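Local coordinates for protein putative pyridoxal phosphate-dependent transferase (Clostridium difficile, PDB 4DQ6) that binds pyridoxal-5'-phosphate and is a putative transferase of the aminotransferase class I and II family, at residues W79-R82 with R83-K87; I303-A306 with I307-N311; D154-D157 with I158-I162. All coordinates share one frame; numbering follows the deposited sequence. Where two conformers were deposited one is given.

Interaction 1. Residues W79-R82 with R83-K87; sequences WLYR and RHNWK
R83 lays its aliphatic chain across the W79 indole, CG lying 3.6 Å from the centroid of the six-membered ring in a CH-pi contact. Bends at chi2 (-74°) and chi3 (-56°) carry CD and NE on along the same ring, and the guanidinium, tilted 22° from the indole, goes on to salt bridges with E289 and E293. H84 offers a ring edge, its CD2 3.9 Å from L80 CD2. N85 leaves the helix with positive phi; its OD1 and Y81 O share a bridging water. W86 brings CZ3 to 3.9 Å from L80 CD1, and its backbone N turns back to L80 O at 3.2 Å. That carbonyl oxygen also takes H84 N at 3.1 Å, the two donors arriving over opposite faces of its plane. K87, bent at chi2 and chi3, swings over Y81, with NZ 4.1 Å from the ring centroid in a cation-pi contact and CE over the same face. Helix 70-84 thus ends with one carbonyl gripped twice. Within this turn the R83 methylenes lie on one face of W79 while its guanidinium serves the glutamates, and K87, its ammonium and CE on one face of Y81, probably gains electrostatically.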
ATOM      1  N   TRP A  79      -0.071  23.566   0.763  1.00 16.25           N
ATOM      2  CA  TRP A  79      -1.239  23.404   1.674  1.00 15.63           C
ATOM      3  C   TRP A  79      -0.944  23.709   3.109  1.00 15.77           C
ATOM      4  O   TRP A  79      -1.636  24.453   3.780  1.00 16.00           O
ATOM      5  CB  TRP A  79      -1.729  21.971   1.561  1.00 14.78           C
ATOM      6  CG  TRP A  79      -3.024  21.737   2.269  1.00 14.68           C
ATOM      7  CD1 TRP A  79      -3.237  21.068   3.471  1.00 14.53           C
ATOM      8  CD2 TRP A  79      -4.366  22.019   1.753  1.00 14.67           C
ATOM      9  NE1 TRP A  79      -4.570  21.007   3.754  1.00 14.39           N
ATOM     10  CE2 TRP A  79      -5.301  21.539   2.731  1.00 15.11           C
ATOM     11  CE3 TRP A  79      -4.863  22.655   0.607  1.00 15.33           C
ATOM     12  CZ2 TRP A  79      -6.688  21.679   2.562  1.00 15.36           C
ATOM     13  CZ3 TRP A  79      -6.233  22.736   0.426  1.00 16.65           C
ATOM     14  CH2 TRP A  79      -7.126  22.290   1.411  1.00 15.80           C
ATOM     15  N   LEU A  80       0.122  23.125   3.642  1.00 16.28           N
ATOM     16  CA  LEU A  80       0.384  23.302   5.043  1.00 16.90           C
ATOM     17  C   LEU A  80       0.691  24.777   5.360  1.00 16.83           C
ATOM     18  O   LEU A  80       0.331  25.263   6.439  1.00 16.58           O
ATOM     19  CB  LEU A  80       1.558  22.424   5.476  1.00 17.01           C
ATOM     20  CG  LEU A  80       1.352  20.912   5.430  1.00 19.18           C
ATOM     21  CD1 LEU A  80       2.559  20.099   5.960  1.00 17.85           C
ATOM     22  CD2 LEU A  80       0.070  20.460   6.020  1.00 21.49           C
ATOM     23  N   TYR A  81       1.389  25.472   4.470  1.00 17.23           N
ATOM     24  CA  TYR A  81       1.552  26.893   4.695  1.00 18.62           C
ATOM     25  C   TYR A  81       0.261  27.712   4.566  1.00 18.04           C
ATOM     26  O   TYR A  81      -0.045  28.495   5.443  1.00 18.81           O
ATOM     27  CB  TYR A  81       2.661  27.517   3.824  1.00 20.01           C
ATOM     28  CG  TYR A  81       2.900  28.932   4.267  1.00 21.83           C
ATOM     29  CD1 TYR A  81       3.558  29.197   5.447  1.00 22.67           C
ATOM     30  CD2 TYR A  81       2.395  29.989   3.551  1.00 23.71           C
ATOM     31  CE1 TYR A  81       3.737  30.488   5.887  1.00 24.66           C
ATOM     32  CE2 TYR A  81       2.572  31.280   3.982  1.00 25.43           C
ATOM     33  CZ  TYR A  81       3.243  31.520   5.145  1.00 24.99           C
ATOM     34  OH  TYR A  81       3.396  32.807   5.571  1.00 26.23           O
ATOM     35  N   ARG A  82      -0.502  27.478   3.503  1.00 18.85           N
ATOM     36  CA  ARG A  82      -1.712  28.271   3.226  1.00 20.66           C
ATOM     37  C   ARG A  82      -2.743  28.095   4.314  1.00 19.41           C
ATOM     38  O   ARG A  82      -3.382  29.033   4.742  1.00 19.38           O
ATOM     39  CB  ARG A  82      -2.466  27.738   2.005  1.00 23.10           C
ATOM     40  CG  ARG A  82      -1.776  27.706   0.674  1.00 26.40           C
ATOM     41  CD  ARG A  82      -2.768  28.122  -0.394  1.00 26.68           C
ATOM     42  NE  ARG A  82      -3.825  27.177  -0.763  1.00 24.34           N
ATOM     43  CZ  ARG A  82      -3.634  25.969  -1.284  1.00 26.86           C
ATOM     44  NH1 ARG A  82      -2.422  25.476  -1.417  1.00 27.95           N
ATOM     45  NH2 ARG A  82      -4.664  25.244  -1.640  1.00 26.98           N
ATOM     46  N   ARG A  83      -2.943  26.842   4.679  1.00 17.70           N
ATOM     47  CA  ARG A  83      -4.009  26.483   5.586  1.00 17.47           C
ATOM     48  C   ARG A  83      -3.642  26.587   7.051  1.00 17.55           C
ATOM     49  O   ARG A  83      -4.473  26.934   7.852  1.00 18.88           O
ATOM     50  CB  ARG A  83      -4.524  25.078   5.274  1.00 16.74           C
ATOM     51  CG  ARG A  83      -4.931  24.872   3.822  1.00 18.42           C
ATOM     52  CD  ARG A  83      -6.246  25.549   3.465  1.00 18.86           C
ATOM     53  NE  ARG A  83      -7.363  25.145   4.321  1.00 18.94           N
ATOM     54  CZ  ARG A  83      -8.573  25.682   4.258  1.00 20.27           C
ATOM     55  NH1 ARG A  83      -8.823  26.641   3.389  1.00 22.01           N
ATOM     56  NH2 ARG A  83      -9.535  25.257   5.050  1.00 21.65           N
ATOM     57  N   HIS A  84      -2.396  26.262   7.389  1.00 17.69           N
ATOM     58  CA  HIS A  84      -2.023  26.150   8.808  1.00 18.39           C
ATOM     59  C   HIS A  84      -0.926  27.080   9.198  1.00 19.71           C
ATOM     60  O   HIS A  84      -0.509  27.073  10.365  1.00 21.22           O
ATOM     61  CB  HIS A  84      -1.610  24.754   9.135  1.00 18.58           C
ATOM     62  CG  HIS A  84      -2.612  23.723   8.741  1.00 19.18           C
ATOM     63  ND1 HIS A  84      -3.896  23.782   9.151  1.00 19.26           N
ATOM     64  CD2 HIS A  84      -2.486  22.575   8.005  1.00 19.26           C
ATOM     65  CE1 HIS A  84      -4.565  22.739   8.637  1.00 18.51           C
ATOM     66  NE2 HIS A  84      -3.700  22.007   7.932  1.00 18.97           N
ATOM     67  N   ASN A  85      -0.420  27.882   8.284  1.00 20.07           N
ATOM     68  CA  ASN A  85       0.710  28.771   8.565  1.00 21.32           C
ATOM     69  C   ASN A  85       1.913  28.000   9.110  1.00 20.74           C
ATOM     70  O   ASN A  85       2.667  28.508   9.940  1.00 22.92           O
ATOM     71  CB  ASN A  85       0.299  29.862   9.558  1.00 23.77           C
ATOM     72  CG  ASN A  85       1.063  31.148   9.346  1.00 26.99           C
ATOM     73  OD1 ASN A  85       1.379  31.568   8.196  1.00 31.00           O
ATOM     74  ND2 ASN A  85       1.358  31.830  10.462  1.00 32.35           N
ATOM     75  N   TRP A  86       2.137  26.824   8.574  1.00 18.61           N
ATOM     76  CA  TRP A  86       3.243  25.980   8.976  1.00 18.54           C
ATOM     77  C   TRP A  86       4.131  25.796   7.764  1.00 19.96           C
ATOM     78  O   TRP A  86       3.709  25.175   6.763  1.00 19.45           O
ATOM     79  CB  TRP A  86       2.697  24.655   9.461  1.00 18.58           C
ATOM     80  CG  TRP A  86       3.754  23.735   9.950  1.00 18.37           C
ATOM     81  CD1 TRP A  86       4.983  24.059  10.472  1.00 19.24           C
ATOM     82  CD2 TRP A  86       3.663  22.300  10.007  1.00 17.97           C
ATOM     83  NE1 TRP A  86       5.676  22.918  10.820  1.00 19.55           N
ATOM     84  CE2 TRP A  86       4.899  21.832  10.592  1.00 18.42           C
ATOM     85  CE3 TRP A  86       2.685  21.382   9.657  1.00 17.56           C
ATOM     86  CZ2 TRP A  86       5.164  20.486  10.719  1.00 18.71           C
ATOM     87  CZ3 TRP A  86       2.972  20.022   9.810  1.00 17.15           C
ATOM     88  CH2 TRP A  86       4.155  19.616  10.365  1.00 17.05           C
ATOM     89  N   LYS A  87       5.323  26.361   7.824  1.00 19.78           N
ATOM     90  CA  LYS A  87       6.281  26.209   6.746  1.00 22.44           C
ATOM     91  C   LYS A  87       7.127  24.975   6.990  1.00 22.89           C
ATOM     92  O   LYS A  87       7.850  24.888   7.988  1.00 24.23           O
ATOM     93  CB  LYS A  87       7.220  27.417   6.616  1.00 26.34           C
ATOM     94  CG  LYS A  87       8.208  27.310   5.415  1.00 28.08           C
ATOM     95  CD  LYS A  87       7.509  27.481   4.040  1.00 31.98           C
ATOM     96  CE  LYS A  87       6.843  28.868   3.891  1.00 35.07           C
ATOM     97  NZ  LYS A  87       6.436  29.401   2.547  1.00 36.60           N
TER
HETATM   98  O   HOH W   1      -0.440  31.159   6.111  1.00 26.80           O

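Interaction 2. Residues I303-A306 with I307-N311; sequences IDFA and IKYIN
I303 and I307 lie side by side on one flank of the helix, and F305 and Y309 do the same on another. In the first pair the branch methyl CG2 of I303 meets the terminal CD1 of I307 at 3.8 Å. I307 carries CG1 beside its own backbone N (chi1 -69°) and runs out extended, which brings CD1 back along the preceding turn and over the carbonyl of I303. In the second pair contact is slight: F305 CZ comes to 4.2 Å from Y309 CD2. Both aromatic chains have CG anti to the backbone N (chi1 166° and -168°), so they leave the helix in the same direction. The backbone beneath is plain alpha-helix. I307 N donates to I303 O at 3.0 Å, K308 N to D304 O at 3.0 Å, Y309 N to F305 O at 2.9 Å and I310 N to A306 O at 2.9 Å. The segment belongs to the long helix 289-313, which here runs beside the smaller antiparallel sheet, an arrangement consistent with the fold of this aminotransferase family, where a long helix leads from the large domain into the small one. Around this turn, helix 376-390 covers the aromatic flank: F305 packs on R376 and L383, and Y309 on L383 and I384. A306 and I310 meet L328 of strand 327-331, while I303 packs on L211 and L372. Polar ends reach further out. D304 OD1 forms a salt bridge with K321, whose chain also touches I307, and K308 NZ pairs with E312 one turn on. Y309 OH is hydrogen-bonded to K387 NZ, a charged neighbour that probably polarises the phenol and helps hold its far end.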
ATOM      1  N   ILE A 303     -24.255  19.301  11.937  1.00 14.50           N
ATOM      2  CA  ILE A 303     -23.939  19.190  13.363  1.00 14.74           C
ATOM      3  C   ILE A 303     -24.952  19.966  14.205  1.00 14.91           C
ATOM      4  O   ILE A 303     -25.529  19.434  15.147  1.00 15.09           O
ATOM      5  CB  ILE A 303     -22.502  19.632  13.601  1.00 14.14           C
ATOM      6  CG1 ILE A 303     -21.535  18.567  13.125  1.00 14.60           C
ATOM      7  CG2 ILE A 303     -22.321  19.934  15.080  1.00 14.71           C
ATOM      8  CD1 ILE A 303     -20.099  19.041  12.948  1.00 14.47           C
ATOM      9  N   ASP A 304     -25.216  21.188  13.798  1.00 16.42           N
ATOM     10  CA  ASP A 304     -26.194  22.031  14.488  1.00 17.94           C
ATOM     11  C   ASP A 304     -27.611  21.399  14.440  1.00 18.23           C
ATOM     12  O   ASP A 304     -28.301  21.345  15.442  1.00 17.92           O
ATOM     13  CB  ASP A 304     -26.154  23.433  13.890  1.00 17.94           C
ATOM     14  CG  ASP A 304     -24.947  24.221  14.284  1.00 20.47           C
ATOM     15  OD1 ASP A 304     -24.256  23.851  15.274  1.00 19.56           O
ATOM     16  OD2 ASP A 304     -24.690  25.208  13.593  1.00 23.83           O
ATOM     17  N   PHE A 305     -27.974  20.837  13.288  1.00 17.05           N
ATOM     18  CA  PHE A 305     -29.265  20.151  13.126  1.00 18.11           C
ATOM     19  C   PHE A 305     -29.366  18.953  14.062  1.00 17.96           C
ATOM     20  O   PHE A 305     -30.377  18.773  14.759  1.00 19.01           O
ATOM     21  CB  PHE A 305     -29.488  19.748  11.664  1.00 19.09           C
ATOM     22  CG  PHE A 305     -30.598  18.770  11.489  1.00 20.63           C
ATOM     23  CD1 PHE A 305     -31.903  19.228  11.403  1.00 22.30           C
ATOM     24  CD2 PHE A 305     -30.367  17.396  11.484  1.00 21.10           C
ATOM     25  CE1 PHE A 305     -32.952  18.335  11.259  1.00 23.08           C
ATOM     26  CE2 PHE A 305     -31.409  16.503  11.336  1.00 22.34           C
ATOM     27  CZ  PHE A 305     -32.702  16.976  11.254  1.00 23.16           C
ATOM     28  N   ALA A 306     -28.294  18.151  14.129  1.00 15.64           N
ATOM     29  CA  ALA A 306     -28.300  16.957  14.950  1.00 15.67           C
ATOM     30  C   ALA A 306     -28.390  17.264  16.417  1.00 15.95           C
ATOM     31  O   ALA A 306     -29.087  16.600  17.143  1.00 16.38           O
ATOM     32  CB  ALA A 306     -27.085  16.088  14.656  1.00 15.42           C
ATOM     33  N   ILE A 307     -27.648  18.258  16.858  1.00 17.38           N
ATOM     34  CA  ILE A 307     -27.665  18.627  18.263  1.00 17.21           C
ATOM     35  C   ILE A 307     -29.020  19.188  18.649  1.00 17.75           C
ATOM     36  O   ILE A 307     -29.557  18.827  19.672  1.00 17.54           O
ATOM     37  CB  ILE A 307     -26.523  19.604  18.583  1.00 17.32           C
ATOM     38  CG1 ILE A 307     -25.207  18.877  18.488  1.00 18.29           C
ATOM     39  CG2 ILE A 307     -26.671  20.217  19.966  1.00 18.13           C
ATOM     40  CD1 ILE A 307     -24.011  19.782  18.519  1.00 19.38           C
ATOM     41  N   LYS A 308     -29.608  20.028  17.798  1.00 18.55           N
ATOM     42  CA  LYS A 308     -30.965  20.540  18.051  1.00 20.76           C
ATOM     43  C   LYS A 308     -31.982  19.381  18.110  1.00 19.91           C
ATOM     44  O   LYS A 308     -32.802  19.298  19.039  1.00 19.91           O
ATOM     45  CB  LYS A 308     -31.322  21.563  16.985  1.00 23.64           C
ATOM     46  CG  LYS A 308     -32.730  22.158  17.084  1.00 27.01           C
ATOM     47  CD  LYS A 308     -32.978  23.211  16.012  1.00 30.73           C
ATOM     48  CE  LYS A 308     -34.461  23.305  15.669  1.00 35.98           C
ATOM     49  NZ  LYS A 308     -35.209  23.846  16.838  1.00 39.09           N
ATOM     50  N   TYR A 309     -31.881  18.444  17.160  1.00 19.02           N
ATOM     51  CA  TYR A 309     -32.768  17.300  17.129  1.00 19.78           C
ATOM     52  C   TYR A 309     -32.650  16.456  18.385  1.00 20.00           C
ATOM     53  O   TYR A 309     -33.646  16.124  19.003  1.00 21.29           O
ATOM     54  CB  TYR A 309     -32.518  16.428  15.903  1.00 20.48           C
ATOM     55  CG  TYR A 309     -33.574  15.420  15.671  1.00 21.45           C
ATOM     56  CD1 TYR A 309     -33.600  14.201  16.331  1.00 21.81           C
ATOM     57  CD2 TYR A 309     -34.578  15.682  14.733  1.00 23.85           C
ATOM     58  CE1 TYR A 309     -34.632  13.264  16.093  1.00 23.29           C
ATOM     59  CE2 TYR A 309     -35.591  14.771  14.518  1.00 24.70           C
ATOM     60  CZ  TYR A 309     -35.588  13.562  15.168  1.00 24.50           C
ATOM     61  OH  TYR A 309     -36.599  12.661  14.970  1.00 27.61           O
ATOM     62  N   ILE A 310     -31.410  16.180  18.814  1.00 18.05           N
ATOM     63  CA  ILE A 310     -31.188  15.357  20.017  1.00 19.96           C
ATOM     64  C   ILE A 310     -31.730  16.084  21.260  1.00 20.18           C
ATOM     65  O   ILE A 310     -32.432  15.478  22.091  1.00 21.41           O
ATOM     66  CB  ILE A 310     -29.679  15.012  20.252  1.00 20.14           C
ATOM     67  CG1 ILE A 310     -29.153  14.036  19.182  1.00 20.18           C
ATOM     68  CG2 ILE A 310     -29.448  14.417  21.638  1.00 21.51           C
ATOM     69  CD1 ILE A 310     -27.642  14.052  19.024  1.00 19.51           C
ATOM     70  N   ASN A 311     -31.452  17.374  21.374  1.00 19.86           N
ATOM     71  CA  ASN A 311     -31.877  18.128  22.550  1.00 22.09           C
ATOM     72  C   ASN A 311     -33.384  18.271  22.642  1.00 22.78           C
ATOM     73  O   ASN A 311     -33.962  18.263  23.725  1.00 24.47           O
ATOM     74  CB  ASN A 311     -31.191  19.509  22.582  1.00 23.46           C
ATOM     75  CG  ASN A 311     -29.690  19.441  22.878  1.00 25.27           C
ATOM     76  OD1 ASN A 311     -29.142  18.449  23.403  1.00 28.89           O
ATOM     77  ND2 ASN A 311     -29.013  20.508  22.544  1.00 25.21           N
TER

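Interaction 3. Residues D154-D157 with I158-I162; sequences DYED and IENKI
D157 and K161 form a salt bridge one helical turn apart. K161 NZ sits 2.7 Å from D157 OD2, on the syn lone pair of that oxygen, and only weakly meets OD1, at 3.2 Å. The two side chains cross at an angle. D157 holds its CG anti to the backbone N (chi1 -171°), while the lysine is extended from CG onward, running past the carboxylate so that CE lies 3.1 Å from D157 OD1. Second partners fix both charged groups: S141 OG bonds to D157 OD2, and the carbonyl of I140 takes a bond from K161 NZ. This is the close-packed part of the contact, together with I158. There CG1 rests 3.3 Å from D154 O, whose carbonyl accepts I158 N, and CD1 approaches Y155 CD1 more loosely, at 4.3 Å. At the start of the helix D154 is the N-cap: its OD1 receives D157 N at 3.1 Å, the donor lying well above the carboxylate plane, so the amide of the same residue that makes the salt bridge is held as well. Next to the salt bridge, E156 and N160 form the looser, exposed side. The E156 side chain is exposed. N160 N is bonded to E156 O at 2.9 Å, but its side chain only lies along that carbonyl; it was modelled in two conformers, so its water contacts are doubtful. K161 N meets D157 O only weakly and also donates to I158 O. The short helix 155-161 lies on helix 183-195 through Y155, I158 and E159, which all touch I192, with Y155 OH bonded to the carbonyl of E185. I158 reaches M118 of strand 116-119 as well, as does K161, beside the end of edge strand 137-140.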
ATOM      1  N   ASP A 154      -5.271  15.416  30.884  1.00 18.82           N
ATOM      2  CA  ASP A 154      -5.004  15.293  32.300  1.00 20.83           C
ATOM      3  C   ASP A 154      -3.491  15.400  32.535  1.00 21.84           C
ATOM      4  O   ASP A 154      -2.787  14.405  32.580  1.00 22.85           O
ATOM      5  CB  ASP A 154      -5.580  14.008  32.862  1.00 21.85           C
ATOM      6  CG  ASP A 154      -5.540  13.955  34.375  1.00 24.21           C
ATOM      7  OD1 ASP A 154      -4.731  14.705  34.986  1.00 24.89           O
ATOM      8  OD2 ASP A 154      -6.328  13.171  34.980  1.00 26.55           O
ATOM      9  N   TYR A 155      -3.018  16.633  32.675  1.00 21.58           N
ATOM     10  CA  TYR A 155      -1.595  16.908  32.658  1.00 22.06           C
ATOM     11  C   TYR A 155      -0.914  16.306  33.871  1.00 24.42           C
ATOM     12  O   TYR A 155       0.230  15.843  33.742  1.00 24.61           O
ATOM     13  CB  TYR A 155      -1.333  18.413  32.564  1.00 20.93           C
ATOM     14  CG  TYR A 155      -1.802  19.041  31.275  1.00 19.58           C
ATOM     15  CD1 TYR A 155      -1.140  18.792  30.064  1.00 18.89           C
ATOM     16  CD2 TYR A 155      -2.912  19.826  31.266  1.00 18.79           C
ATOM     17  CE1 TYR A 155      -1.554  19.365  28.884  1.00 18.41           C
ATOM     18  CE2 TYR A 155      -3.323  20.405  30.079  1.00 17.52           C
ATOM     19  CZ  TYR A 155      -2.662  20.136  28.911  1.00 18.72           C
ATOM     20  OH  TYR A 155      -3.066  20.737  27.751  1.00 18.35           O
ATOM     21  N   GLU A 156      -1.574  16.336  35.044  1.00 26.57           N
ATOM     22  CA  GLU A 156      -1.068  15.688  36.245  1.00 29.62           C
ATOM     23  C   GLU A 156      -0.922  14.191  36.003  1.00 28.51           C
ATOM     24  O   GLU A 156       0.075  13.599  36.408  1.00 30.08           O
ATOM     25  CB  GLU A 156      -2.008  15.935  37.459  1.00 33.22           C
ATOM     26  CG  GLU A 156      -1.507  15.403  38.798  1.00 39.35           C
ATOM     27  CD  GLU A 156      -2.489  15.628  39.950  1.00 42.05           C
ATOM     28  OE1 GLU A 156      -2.033  15.811  41.097  1.00 50.28           O
ATOM     29  OE2 GLU A 156      -3.715  15.617  39.699  1.00 44.42           O
ATOM     30  N   ASP A 157      -1.916  13.568  35.370  1.00 26.32           N
ATOM     31  CA  ASP A 157      -1.870  12.118  35.142  1.00 26.26           C
ATOM     32  C   ASP A 157      -0.727  11.743  34.202  1.00 26.03           C
ATOM     33  O   ASP A 157      -0.008  10.748  34.455  1.00 23.66           O
ATOM     34  CB  ASP A 157      -3.210  11.598  34.619  1.00 26.21           C
ATOM     35  CG  ASP A 157      -3.283  10.111  34.577  1.00 27.17           C
ATOM     36  OD1 ASP A 157      -3.270   9.445  35.658  1.00 30.25           O
ATOM     37  OD2 ASP A 157      -3.300   9.587  33.449  1.00 28.08           O
ATOM     38  N   ILE A 158      -0.539  12.554  33.152  1.00 24.49           N
ATOM     39  CA  ILE A 158       0.550  12.372  32.172  1.00 24.95           C
ATOM     40  C   ILE A 158       1.887  12.410  32.910  1.00 27.79           C
ATOM     41  O   ILE A 158       2.708  11.480  32.802  1.00 29.32           O
ATOM     42  CB  ILE A 158       0.588  13.491  31.151  1.00 23.09           C
ATOM     43  CG1 ILE A 158      -0.656  13.409  30.244  1.00 21.88           C
ATOM     44  CG2 ILE A 158       1.799  13.359  30.263  1.00 24.55           C
ATOM     45  CD1 ILE A 158      -0.824  14.559  29.236  1.00 21.94           C
ATOM     46  N   GLU A 159       2.085  13.465  33.701  1.00 28.14           N
ATOM     47  CA  GLU A 159       3.291  13.585  34.554  1.00 30.45           C
ATOM     48  C   GLU A 159       3.499  12.381  35.463  1.00 30.35           C
ATOM     49  O   GLU A 159       4.650  11.860  35.591  1.00 30.23           O
ATOM     50  CB  GLU A 159       3.163  14.835  35.423  1.00 33.51           C
ATOM     51  CG  GLU A 159       3.584  16.117  34.740  1.00 37.56           C
ATOM     52  CD  GLU A 159       5.098  16.317  34.717  1.00 41.68           C
ATOM     53  OE1 GLU A 159       5.858  15.436  35.165  1.00 48.19           O
ATOM     54  OE2 GLU A 159       5.526  17.379  34.224  1.00 47.64           O
ATOM     55  N   ASN A 160       2.416  11.918  36.074  1.00 29.58           N
ATOM     56  CA  ASN A 160       2.476  10.816  37.037  0.50 31.68           C
ATOM     57  C   ASN A 160       2.883   9.483  36.386  1.00 32.01           C
ATOM     58  O   ASN A 160       3.426   8.597  37.024  1.00 32.19           O
ATOM     59  CB  ASN A 160       1.116  10.631  37.699  1.00 32.34           C
ATOM     60  CG  ASN A 160       0.966  11.446  38.978  0.50 34.44           C
ATOM     61  OD1 ASN A 160       1.782  12.331  39.235  0.50 35.23           O
ATOM     62  ND2 ASN A 160      -0.122  11.236  39.720  0.50 35.33           N
ATOM     63  N   LYS A 161       2.582   9.349  35.099  1.00 29.20           N
ATOM     64  CA  LYS A 161       2.797   8.103  34.362  1.00 30.74           C
ATOM     65  C   LYS A 161       3.947   8.177  33.350  1.00 30.90           C
ATOM     66  O   LYS A 161       4.167   7.203  32.628  1.00 31.38           O
ATOM     67  CB  LYS A 161       1.507   7.673  33.638  1.00 29.36           C
ATOM     68  CG  LYS A 161       0.305   7.369  34.510  1.00 29.86           C
ATOM     69  CD  LYS A 161      -0.922   6.996  33.682  1.00 29.39           C
ATOM     70  CE  LYS A 161      -2.144   6.748  34.532  1.00 29.91           C
ATOM     71  NZ  LYS A 161      -3.428   6.907  33.791  1.00 30.37           N
ATOM     72  N   ILE A 162       4.699   9.286  33.329  1.00 31.87           N
ATOM     73  CA  ILE A 162       5.700   9.572  32.280  1.00 32.01           C
ATOM     74  C   ILE A 162       6.993   8.763  32.395  1.00 32.88           C
ATOM     75  O   ILE A 162       7.689   8.568  31.380  1.00 32.13           O
ATOM     76  CB  ILE A 162       6.074  11.079  32.236  1.00 33.23           C
ATOM     77  CG1 ILE A 162       6.511  11.508  30.834  1.00 35.24           C
ATOM     78  CG2 ILE A 162       7.195  11.414  33.202  1.00 36.51           C
ATOM     79  CD1 ILE A 162       5.445  11.479  29.776  1.00 34.26           C
TER
HETATM   80  O   HOH W   2       1.681  14.858  38.428  1.00 36.62           O
HETATM   81  O   HOH W   3      -1.833   8.957  37.707  1.00 43.15           O

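Overall arrangement
The three contacts lie far apart in space, centres about 32 Å between interactions 1 and 2, 31 Å between 1 and 3 and 35 Å between 2 and 3, and none touches another. Helix 289-313 ties two of them: its first turns hold E289, L292 and E293 against interaction 1, and its far end carries interaction 2. Interactions 1 and 3 meet different parts of the seven-stranded sheet, 1 at strands 230-234 and 248-251, 3 at strand 116-119. None includes a residue of the pyridoxal-5'-phosphate pocket. Interaction 1 comes near it along the chain: D208, partner of W79 NE1, is two residues after H206, and M234, touched by L80 and W86, is four before K238.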